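Cytochrome P450 (CYP102L1) (Mycobacterium phage Adler, PDB 6N6Q) is a phage-encoded haem-binding cytochrome P450 that probably acts as a monooxygenase, although its substrate is not established. Local coordinates at residues 38-50 and 58-70. Numbering follows the deposited sequence.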
# COMPACT_ATOMS: atom_id res chain seq x y z
N GLY A 38 11.17 7.73 13.95
CA GLY A 38 11.54 8.22 15.27
C GLY A 38 11.14 7.25 16.37
O GLY A 38 11.87 7.07 17.35
N LEU A 39 9.98 6.61 16.21
CA LEU A 39 9.55 5.61 17.19
C LEU A 39 10.46 4.40 17.20
O LEU A 39 10.70 3.81 18.26
CB LEU A 39 8.11 5.19 16.91
CG LEU A 39 7.04 6.27 17.07
CD1 LEU A 39 5.67 5.75 16.64
CD2 LEU A 39 6.99 6.77 18.50
N THR A 40 10.99 4.02 16.03
CA THR A 40 11.90 2.88 15.96
C THR A 40 13.19 3.17 16.73
O THR A 40 13.67 2.32 17.49
CB THR A 40 12.20 2.54 14.50
OG1 THR A 40 11.00 2.10 13.86
CG2 THR A 40 13.25 1.44 14.40
N ARG A 41 13.77 4.35 16.53
CA ARG A 41 14.95 4.74 17.30
C ARG A 41 14.61 4.84 18.78
O ARG A 41 15.42 4.44 19.64
CB ARG A 41 15.51 6.06 16.79
CG ARG A 41 15.91 6.04 15.32
CD ARG A 41 16.73 7.26 14.95
NE ARG A 41 17.13 7.25 13.54
CZ ARG A 41 18.17 6.57 13.07
NH1 ARG A 41 18.93 5.85 13.88
NH2 ARG A 41 18.46 6.62 11.77
N GLU A 42 13.43 5.36 19.11
CA GLU A 42 12.99 5.43 20.50
C GLU A 42 12.78 4.04 21.09
O GLU A 42 13.03 3.83 22.28
CB GLU A 42 11.70 6.25 20.59
CG GLU A 42 10.92 6.10 21.88
CD GLU A 42 11.65 6.66 23.09
OE1 GLU A 42 11.25 6.33 24.23
OE2 GLU A 42 12.61 7.43 22.89
N GLY A 43 12.35 3.08 20.28
CA GLY A 43 12.06 1.75 20.78
C GLY A 43 13.28 0.96 21.22
O GLY A 43 13.13 0.01 22.00
N ARG A 44 14.47 1.33 20.75
CA ARG A 44 15.66 0.57 21.09
C ARG A 44 16.16 0.84 22.50
O ARG A 44 17.03 0.10 22.98
CB ARG A 44 16.78 0.86 20.08
CG ARG A 44 16.62 0.10 18.77
CD ARG A 44 17.88 0.20 17.92
NE ARG A 44 18.12 1.56 17.45
CZ ARG A 44 17.64 2.05 16.31
NH1 ARG A 44 16.89 1.29 15.52
NH2 ARG A 44 17.91 3.30 15.96
N ARG A 45 15.64 1.86 23.18
CA ARG A 45 15.94 2.09 24.58
C ARG A 45 14.89 1.49 25.51
O ARG A 45 14.97 1.67 26.73
CB ARG A 45 16.11 3.58 24.86
CG ARG A 45 14.82 4.36 25.07
CD ARG A 45 15.13 5.82 25.40
NE ARG A 45 14.06 6.46 26.16
CZ ARG A 45 14.15 7.66 26.70
NH1 ARG A 45 15.27 8.37 26.57
NH2 ARG A 45 13.13 8.17 27.38
N HIS A 46 13.91 0.78 24.95
CA HIS A 46 12.87 0.09 25.71
C HIS A 46 12.92 -1.40 25.38
O HIS A 46 13.74 -1.86 24.58
CB HIS A 46 11.49 0.68 25.40
CG HIS A 46 11.34 2.11 25.80
ND1 HIS A 46 11.23 2.51 27.12
CD2 HIS A 46 11.28 3.25 25.06
CE1 HIS A 46 11.11 3.83 27.17
NE2 HIS A 46 11.14 4.30 25.93
N ASP A 47 12.03 -2.16 26.02
CA ASP A 47 12.02 -3.61 25.92
C ASP A 47 10.81 -4.13 25.15
O ASP A 47 10.24 -5.17 25.49
CB ASP A 47 12.06 -4.24 27.31
CG ASP A 47 13.46 -4.38 27.85
OD1 ASP A 47 14.36 -4.76 27.07
OD2 ASP A 47 13.68 -4.10 29.05
N GLY A 48 10.42 -3.42 24.09
CA GLY A 48 9.37 -3.89 23.20
C GLY A 48 8.04 -3.19 23.33
O GLY A 48 7.13 -3.47 22.53
N ILE A 49 7.87 -2.28 24.29
CA ILE A 49 6.62 -1.54 24.45
C ILE A 49 6.90 -0.32 25.31
O ILE A 49 7.73 -0.37 26.22
CB ILE A 49 5.51 -2.45 25.04
CG1 ILE A 49 4.15 -1.75 24.96
CG2 ILE A 49 5.84 -2.83 26.47
CD1 ILE A 49 2.99 -2.61 25.43
N PHE A 50 6.21 0.77 25.01
CA PHE A 50 6.45 2.06 25.66
C PHE A 50 5.36 3.03 25.24
O PHE A 50 4.44 2.68 24.48
CB PHE A 50 7.84 2.60 25.32
CG PHE A 50 8.07 2.78 23.84
CD1 PHE A 50 8.48 1.71 23.06
CD2 PHE A 50 7.86 4.01 23.23
CE1 PHE A 50 8.69 1.86 21.70
CE2 PHE A 50 8.06 4.17 21.87
CZ PHE A 50 8.48 3.10 21.11
N ARG A 58 -0.77 10.54 22.48
CA ARG A 58 0.21 9.60 22.99
C ARG A 58 -0.25 8.19 22.63
O ARG A 58 -1.43 7.86 22.78
CB ARG A 58 0.38 9.74 24.50
CG ARG A 58 0.97 8.51 25.18
CD ARG A 58 1.45 8.81 26.59
NE ARG A 58 0.51 9.65 27.32
CZ ARG A 58 -0.62 9.21 27.88
NH1 ARG A 58 -0.96 7.93 27.77
NH2 ARG A 58 -1.41 10.05 28.53
N VAL A 59 0.68 7.38 22.15
CA VAL A 59 0.36 6.04 21.66
C VAL A 59 1.25 5.02 22.37
O VAL A 59 2.44 5.27 22.61
CB VAL A 59 0.52 5.95 20.13
CG1 VAL A 59 1.93 6.34 19.70
CG2 VAL A 59 0.17 4.56 19.64
N VAL A 60 0.66 3.89 22.72
CA VAL A 60 1.43 2.74 23.20
C VAL A 60 2.00 2.03 21.98
O VAL A 60 1.26 1.43 21.19
CB VAL A 60 0.56 1.80 24.04
CG1 VAL A 60 1.37 0.59 24.48
CG2 VAL A 60 -0.02 2.53 25.24
N VAL A 61 3.31 2.11 21.81
CA VAL A 61 4.00 1.52 20.66
C VAL A 61 4.51 0.14 21.06
O VAL A 61 5.17 -0.01 22.09
CB VAL A 61 5.15 2.42 20.18
CG1 VAL A 61 5.85 1.79 18.98
CG2 VAL A 61 4.63 3.81 19.84
N VAL A 62 4.21 -0.86 20.24
CA VAL A 62 4.68 -2.22 20.44
C VAL A 62 5.59 -2.58 19.27
O VAL A 62 5.16 -2.53 18.11
CB VAL A 62 3.52 -3.22 20.55
CG1 VAL A 62 4.02 -4.57 21.02
CG2 VAL A 62 2.45 -2.69 21.50
N ASP A 63 6.84 -2.92 19.58
CA ASP A 63 7.80 -3.30 18.55
C ASP A 63 8.60 -4.55 18.90
O ASP A 63 9.61 -4.83 18.26
CB ASP A 63 8.77 -2.14 18.25
CG ASP A 63 9.56 -1.71 19.47
OD1 ASP A 63 9.22 -2.14 20.59
OD2 ASP A 63 10.53 -0.94 19.32
N GLY A 64 8.16 -5.31 19.91
CA GLY A 64 8.84 -6.53 20.30
C GLY A 64 8.18 -7.76 19.71
O GLY A 64 6.96 -7.85 19.61
N PRO A 65 9.00 -8.75 19.33
CA PRO A 65 8.44 -9.92 18.63
C PRO A 65 7.41 -10.70 19.44
O PRO A 65 6.33 -10.99 18.93
CB PRO A 65 9.69 -10.76 18.33
CG PRO A 65 10.82 -9.78 18.33
CD PRO A 65 10.47 -8.78 19.38
N GLU A 66 7.72 -11.04 20.70
CA GLU A 66 6.77 -11.80 21.50
C GLU A 66 5.54 -10.97 21.84
O GLU A 66 4.42 -11.49 21.90
CB GLU A 66 7.43 -12.32 22.77
CG GLU A 66 8.40 -13.48 22.56
CD GLU A 66 9.80 -13.02 22.22
OE1 GLU A 66 10.01 -11.79 22.11
OE2 GLU A 66 10.69 -13.88 22.06
N LEU A 67 5.73 -9.67 22.09
CA LEU A 67 4.59 -8.82 22.44
C LEU A 67 3.67 -8.61 21.24
O LEU A 67 2.44 -8.64 21.40
CB LEU A 67 5.09 -7.48 22.97
CG LEU A 67 5.71 -7.48 24.37
CD1 LEU A 67 6.33 -6.13 24.68
CD2 LEU A 67 4.66 -7.84 25.41
N ILE A 68 4.24 -8.41 20.05
CA ILE A 68 3.42 -8.12 18.88
C ILE A 68 2.53 -9.30 18.52
O ILE A 68 1.34 -9.14 18.22
CB ILE A 68 4.31 -7.70 17.69
CG1 ILE A 68 4.80 -6.26 17.88
CG2 ILE A 68 3.55 -7.83 16.38
CD1 ILE A 68 5.71 -5.79 16.77
N GLU A 69 3.08 -10.52 18.56
CA GLU A 69 2.28 -11.69 18.21
C GLU A 69 1.15 -11.93 19.21
O GLU A 69 0.14 -12.54 18.84
CB GLU A 69 3.17 -12.93 18.09
CG GLU A 69 4.06 -13.21 19.28
CD GLU A 69 5.11 -14.27 18.98
OE1 GLU A 69 5.12 -14.78 17.84
OE2 GLU A 69 5.91 -14.60 19.88
N GLU A 70 1.30 -11.47 20.45
CA GLU A 70 0.16 -11.46 21.37
C GLU A 70 -0.87 -10.43 20.94
O GLU A 70 -2.08 -10.67 21.04
CB GLU A 70 0.63 -11.19 22.79
CG GLU A 70 1.31 -12.36 23.47
CD GLU A 70 1.87 -12.01 24.84
OE1 GLU A 70 2.87 -11.26 24.90
OE2 GLU A 70 1.30 -12.46 25.85
O HOH W 1 9.27 1.11 17.75
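The ring of F50 lies against V61 where strands 49-53 and 58-62 pair as an antiparallel beta hairpin. F50 CG stands between its own backbone N and carbonyl carbon (chi1 58°), which turns one ring face over V61 in a CH-pi contact, with F50 CZ 3.5 Å from V61 CB. On this side of the sheet V61 is packed between the methyls of L39, from helix 35-43, and the F50 ring, with D63 OD2 and a water at the ring edge. F50 and V61 form the hydrogen-bonded pair: F50 N reaches V61 O at 3.2 Å in the carbonyl plane, and V61 N returns a bond of 3.0 Å to F50 O.

Where the hairpin gives way to helix 65-71, G48 O accepts the N-H of D63 (N to O 3.0 Å), which comes from above the carbonyl plane, and more weakly that of G64, the N-cap residue. The chain is close here: G48 CA lies 4.0 Å from G64 CA. The D63 carboxylate turns back toward helix 35-43, bringing OD2 near G43 CA, while the water, 2.9 Å from D63 OD2, donates to it and, weakly, to L39 O.

The face carrying I49 and V62 is less enclosed at its margins, where V60 and L67 are partly exposed. There I49 CG1 rests on V60 CG1 (3.7 Å) and I49 CG2 on L67 CD1; these side-chain contacts are apolar, and the exposed D47 borders this end. Beyond V60 and V62, strand 370-374 continues the sheet of the P450 beta domain. The contact therefore joins an apolar, hydrogen-bonded hairpin to the buried carboxylate of D63. Its OD1 sits 3.1 Å from G48 O, two acceptors without a bond, and no cation of the two segments meets it, so the water on OD2 may partly offset the charge.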